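Local coordinates for chorismate mutase protein (PDB 3RMI) that probably catalyses the rearrangement of chorismate to prephenate, as an all-helical chorismate mutase with D-malate bound in its pocket, at residues Q40-G43 with R44-R48; I88-V91 with V92-E96. One frame throughout, in Å; residues are numbered along the deposited sequence.

Contact 1. Residues Q40-G43 with R44-R48. With MLT (D-malate), chain D.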
loop_
_atom_site.group_PDB
_atom_site.type_symbol
_atom_site.label_atom_id
_atom_site.label_comp_id
_atom_site.label_asym_id
_atom_site.label_seq_id
_atom_site.Cartn_x
_atom_site.Cartn_y
_atom_site.Cartn_z
ATOM N N GLN A 40 2.267 4.755 15.181
ATOM C CA GLN A 40 3.334 5.377 15.969
ATOM C C GLN A 40 2.841 5.708 17.362
ATOM O O GLN A 40 3.619 5.665 18.320
ATOM C CB GLN A 40 3.899 6.639 15.271
ATOM C CG GLN A 40 4.901 6.289 14.138
ATOM C CD GLN A 40 5.149 7.427 13.085
ATOM O OE1 GLN A 40 4.905 8.617 13.343
ATOM N NE2 GLN A 40 5.651 7.042 11.913
ATOM N N ALA A 41 1.556 6.044 17.481
ATOM C CA ALA A 41 0.961 6.229 18.787
ATOM C C ALA A 41 0.911 4.865 19.510
ATOM O O ALA A 41 1.192 4.792 20.698
ATOM C CB ALA A 41 -0.413 6.890 18.690
ATOM N N ILE A 42 0.657 3.781 18.785
ATOM C CA ILE A 42 0.747 2.433 19.369
ATOM C C ILE A 42 2.178 2.128 19.778
ATOM O O ILE A 42 2.401 1.585 20.847
ATOM C CB ILE A 42 0.203 1.314 18.423
ATOM C CG1 ILE A 42 -1.312 1.478 18.240
ATOM C CG2 ILE A 42 0.533 -0.112 18.983
ATOM C CD1 ILE A 42 -1.937 0.516 17.206
ATOM N N GLY A 43 3.158 2.487 18.948
ATOM C CA GLY A 43 4.574 2.228 19.292
ATOM C C GLY A 43 5.019 2.866 20.610
ATOM O O GLY A 43 5.751 2.241 21.412
ATOM N N ARG A 44 4.573 4.094 20.851
ATOM C CA ARG A 44 4.942 4.837 22.066
ATOM C C ARG A 44 4.304 4.174 23.310
ATOM O O ARG A 44 4.950 3.972 24.345
ATOM C CB ARG A 44 4.527 6.323 21.952
ATOM C CG ARG A 44 5.332 7.121 20.882
ATOM C CD ARG A 44 5.147 8.645 20.997
ATOM N NE ARG A 44 3.787 9.015 20.591
ATOM C CZ ARG A 44 3.381 9.213 19.322
ATOM N NH1 ARG A 44 4.225 9.083 18.293
ATOM N NH2 ARG A 44 2.110 9.535 19.078
ATOM N N LEU A 45 3.037 3.828 23.161
ATOM C CA LEU A 45 2.290 3.132 24.177
ATOM C C LEU A 45 2.962 1.777 24.486
ATOM O O LEU A 45 3.253 1.450 25.646
ATOM C CB LEU A 45 0.857 2.964 23.673
ATOM C CG LEU A 45 -0.301 3.340 24.596
ATOM C CD1 LEU A 45 -0.146 4.754 25.264
ATOM C CD2 LEU A 45 -1.588 3.227 23.812
ATOM N N LYS A 46 3.264 1.004 23.447
ATOM C CA LYS A 46 3.910 -0.295 23.667
ATOM C C LYS A 46 5.237 -0.094 24.374
ATOM O O LYS A 46 5.537 -0.815 25.305
ATOM C CB LYS A 46 4.134 -1.064 22.360
ATOM C CG LYS A 46 2.852 -1.637 21.698
ATOM C CD LYS A 46 3.232 -2.478 20.488
ATOM C CE LYS A 46 2.057 -3.174 19.874
ATOM N NZ LYS A 46 2.525 -4.227 18.896
ATOM N N ALA A 47 6.034 0.883 23.950
ATOM C CA ALA A 47 7.339 1.113 24.569
ATOM C C ALA A 47 7.256 1.564 26.040
ATOM O O ALA A 47 8.067 1.114 26.883
ATOM C CB ALA A 47 8.164 2.102 23.751
ATOM N N ARG A 48 6.297 2.433 26.365
ATOM C CA ARG A 48 6.192 2.918 27.741
ATOM C C ARG A 48 5.847 1.730 28.674
ATOM O O ARG A 48 6.404 1.604 29.766
ATOM C CB ARG A 48 5.210 4.107 27.882
HETATM C C1 MLT D . 0.228 -2.994 15.764
HETATM O O1 MLT D . 0.430 -3.392 16.953
HETATM O O2 MLT D . 1.218 -3.060 15.050
HETATM C C2 MLT D . -1.087 -2.451 15.251
HETATM O O3 MLT D . -2.024 -3.098 16.055
HETATM C C3 MLT D . -1.612 -2.638 13.825
HETATM C C4 MLT D . -0.649 -3.055 12.695
HETATM O O4 MLT D . 0.048 -4.134 12.759
HETATM O O5 MLT D . -0.573 -2.368 11.636
#

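Contact 2. Residues I88-V91 with V92-E96. With MLT (D-malate), chain D; EDO (1,2-ethanediol), chain B.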
loop_
_atom_site.group_PDB
_atom_site.type_symbol
_atom_site.label_atom_id
_atom_site.label_comp_id
_atom_site.label_asym_id
_atom_site.label_seq_id
_atom_site.Cartn_x
_atom_site.Cartn_y
_atom_site.Cartn_z
ATOM N N ILE A 88 3.089 -4.137 7.761
ATOM C CA ILE A 88 3.352 -4.532 9.152
ATOM C C ILE A 88 4.836 -4.628 9.428
ATOM O O ILE A 88 5.283 -4.352 10.533
ATOM C CB ILE A 88 2.721 -5.864 9.470
ATOM C CG1 ILE A 88 1.207 -5.719 9.596
ATOM C CG2 ILE A 88 3.350 -6.491 10.748
ATOM C CD1 ILE A 88 0.504 -7.118 9.778
ATOM N N LYS A 89 5.608 -5.025 8.428
ATOM C CA LYS A 89 7.077 -5.107 8.572
ATOM C C LYS A 89 7.671 -3.711 8.866
ATOM O O LYS A 89 8.590 -3.561 9.684
ATOM C CB LYS A 89 7.675 -5.689 7.283
ATOM C CG LYS A 89 9.085 -6.236 7.365
ATOM C CD LYS A 89 9.641 -6.531 5.958
ATOM C CE LYS A 89 11.126 -6.885 5.994
ATOM N NZ LYS A 89 11.729 -6.709 4.628
ATOM N N GLU A 90 7.136 -2.682 8.218
ATOM C CA GLU A 90 7.594 -1.344 8.494
ATOM C C GLU A 90 7.175 -0.955 9.897
ATOM O O GLU A 90 7.938 -0.359 10.642
ATOM C CB GLU A 90 7.000 -0.373 7.493
ATOM C CG GLU A 90 7.474 1.051 7.679
ATOM C CD GLU A 90 8.976 1.209 7.494
ATOM O OE1 GLU A 90 9.614 0.308 6.894
ATOM O OE2 GLU A 90 9.513 2.246 7.929
ATOM N N VAL A 91 5.943 -1.292 10.253
ATOM C CA VAL A 91 5.400 -0.939 11.569
ATOM C C VAL A 91 6.221 -1.570 12.689
ATOM O O VAL A 91 6.533 -0.915 13.679
ATOM C CB VAL A 91 3.923 -1.347 11.701
ATOM C CG1 VAL A 91 3.454 -1.209 13.151
ATOM C CG2 VAL A 91 3.049 -0.479 10.772
ATOM N N VAL A 92 6.595 -2.826 12.509
ATOM C CA VAL A 92 7.340 -3.556 13.517
ATOM C C VAL A 92 8.722 -2.919 13.672
ATOM O O VAL A 92 9.199 -2.709 14.800
ATOM C CB VAL A 92 7.411 -5.070 13.163
ATOM C CG1 VAL A 92 8.558 -5.722 13.855
ATOM C CG2 VAL A 92 6.082 -5.763 13.508
ATOM N N HIS A 93 9.354 -2.581 12.544
ATOM C CA HIS A 93 10.569 -1.779 12.574
ATOM C C HIS A 93 10.363 -0.489 13.371
ATOM O O HIS A 93 11.180 -0.141 14.226
ATOM C CB HIS A 93 11.058 -1.420 11.155
ATOM C CG HIS A 93 12.279 -0.534 11.140
ATOM N ND1 HIS A 93 12.283 0.729 10.581
ATOM C CD2 HIS A 93 13.524 -0.722 11.646
ATOM C CE1 HIS A 93 13.479 1.274 10.731
ATOM N NE2 HIS A 93 14.249 0.414 11.373
ATOM N N GLN A 94 9.282 0.235 13.090
ATOM C CA GLN A 94 9.079 1.513 13.754
ATOM C C GLN A 94 8.854 1.350 15.248
ATOM O O GLN A 94 9.287 2.191 16.039
ATOM C CB GLN A 94 7.922 2.271 13.141
ATOM C CG GLN A 94 8.339 3.124 11.963
ATOM C CD GLN A 94 7.210 4.031 11.468
ATOM O OE1 GLN A 94 6.200 4.239 12.162
ATOM N NE2 GLN A 94 7.375 4.563 10.261
ATOM N N HIS A 95 8.174 0.274 15.627
ATOM C CA HIS A 95 7.953 -0.024 17.031
ATOM C C HIS A 95 9.263 -0.282 17.746
ATOM O O HIS A 95 9.463 0.176 18.865
ATOM C CB HIS A 95 7.028 -1.235 17.182
ATOM C CG HIS A 95 5.585 -0.929 16.929
ATOM N ND1 HIS A 95 4.597 -1.880 17.034
ATOM C CD2 HIS A 95 4.960 0.227 16.610
ATOM C CE1 HIS A 95 3.426 -1.327 16.778
ATOM N NE2 HIS A 95 3.618 -0.046 16.521
ATOM N N GLU A 96 10.151 -1.019 17.097
ATOM C CA GLU A 96 11.471 -1.287 17.654
ATOM C C GLU A 96 12.313 -0.011 17.762
ATOM O O GLU A 96 13.026 0.170 18.758
ATOM C CB GLU A 96 12.200 -2.358 16.828
ATOM C CG GLU A 96 11.546 -3.757 16.936
ATOM C CD GLU A 96 12.089 -4.803 15.948
ATOM O OE1 GLU A 96 12.745 -4.439 14.927
ATOM O OE2 GLU A 96 11.832 -6.007 16.204
HETATM C C1 MLT D . 0.228 -2.994 15.764
HETATM O O1 MLT D . 0.430 -3.392 16.953
HETATM O O2 MLT D . 1.218 -3.060 15.050
HETATM C C2 MLT D . -1.087 -2.451 15.251
HETATM O O3 MLT D . -2.024 -3.098 16.055
HETATM C C3 MLT D . -1.612 -2.638 13.825
HETATM C C4 MLT D . -0.649 -3.055 12.695
HETATM O O4 MLT D . 0.048 -4.134 12.759
HETATM O O5 MLT D . -0.573 -2.368 11.636
HETATM C C1 EDO B . 6.069 7.966 8.024
HETATM O O1 EDO B . 6.733 8.930 7.198
HETATM C C2 EDO B . 6.116 6.622 7.310
HETATM O O2 EDO B . 6.810 5.682 8.132
#

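Contact 1. Residues Q40-G43 with R44-R48
The C-terminal end of the long helix 4-48 of an all-helical, AroQ-type chorismate mutase carries this contact, two regular alpha-helical turns whose i to i+3 and i to i+4 side-chain neighbours face different surroundings. I42 and K46 form the pair that meets the ligand. Their side chains run side by side in the same direction, and I42 CG2 rests against K46 CE at 3.5 Å. The lysine chain is extended beyond CG, with CG anti to the carbonyl carbon (chi1 -72°), which carries the ammonium group past the isoleucine to the malate carboxylate. There K46 NZ donates a hydrogen bond of 3.0 Å to MLT O1, while I42 CD1 packs against the carbon chain of the ligand, 3.7 Å from MLT C2. K46 NZ is also hydrogen-bonded to the carbonyl of P52, so the ammonium group is shared between protein and ligand, which should limit its freedom. R18 of the second subunit, R35 and R58 bind the same malate, a basic setting that would suit an anionic ligand.

Beneath the side chains, the backbone bond from K46 N to I42 O is 2.8 Å long and nearly straight. On another side of the helix R44 folds back over the preceding turn. A bend at chi3 (-70°) lays its guanidinium group above Q40 O and the A41 backbone, both meeting one face near its rim. The guanidinium makes no hydrogen bond to Q40 O, the angle at NH1 being poor, although R44 N does bond to that oxygen; the group comes nearest the alanine at R44 NH2 to A41 CA, 3.5 Å.

Contact 2. Residues I88-V91 with V92-E96
One wall of the malate-binding pocket is formed by a turn of helix 77-106, where V91 and H95, four residues apart, stand side by side and point the same way. V91 CG1 lies over a face of the imidazole in a CH-pi contact, 3.8 Å from the centroid of the H95 ring and 22° from its normal. CG1 stands anti to the backbone N of V91 (chi1 170°), which brings this methyl against the ring face and also to the ligand, 3.5 Å from MLT O2. The ring itself meets the same carboxylate through carbon, H95 CE1 lying 3.3 Å from MLT O2, an oblique approach. H95 NE2 is engaged by the carbonyl of T39 on helix 4-48, a bond that, with the valine on one face, should fix the rotation of the imidazole. One turn earlier, I88 CG1 approaches MLT O4 at 3.7 Å, while its CG2 branch packs on V92 CG2 at 4.0 Å.

Polar side chains occupy another side of the helix. A bend at chi2 swings the E90 carboxylate to the edge of the H93 ring, near its plane, with E90 OE2 still 4.1 Å from H93 ND1; the proximity might modestly favour a protonated imidazole. Q94 uses its amide oxygen to bind Q40 and points NE2 at a 1,2-ethanediol, probably from the crystallisation liquor. Regular i to i+4 backbone bonds, such as H95 N to V91 O at 2.8 Å, underlie the pairs four residues apart. Apolar branches and a tethered imidazole along one helical stripe thus line the malate pocket; a ligand site enclosed by helices is characteristic of AroQ-type chorismate mutases.

Overall arrangement
Contact 1 comes first along the chain, near the end of helix 4-48, and contact 2 follows on helix 77-106, with helix 56-72 between them in sequence. Their centres lie 11 Å apart, on the same side of the chain's centre and within the same chorismate mutase domain. The two helices meet directly: Q40 NE2 and Q94 OE1 are 2.9 Å apart in a probable hydrogen bond, and G43 CA packs on H95 CD2 at 3.4 Å. Both contacts reach one malate, whose site is completed by R35, R58, Q62 and R18 of the second subunit. The pair illustrates how helices of one chain, with an arginine from the second subunit, can furnish one site, probably the active site.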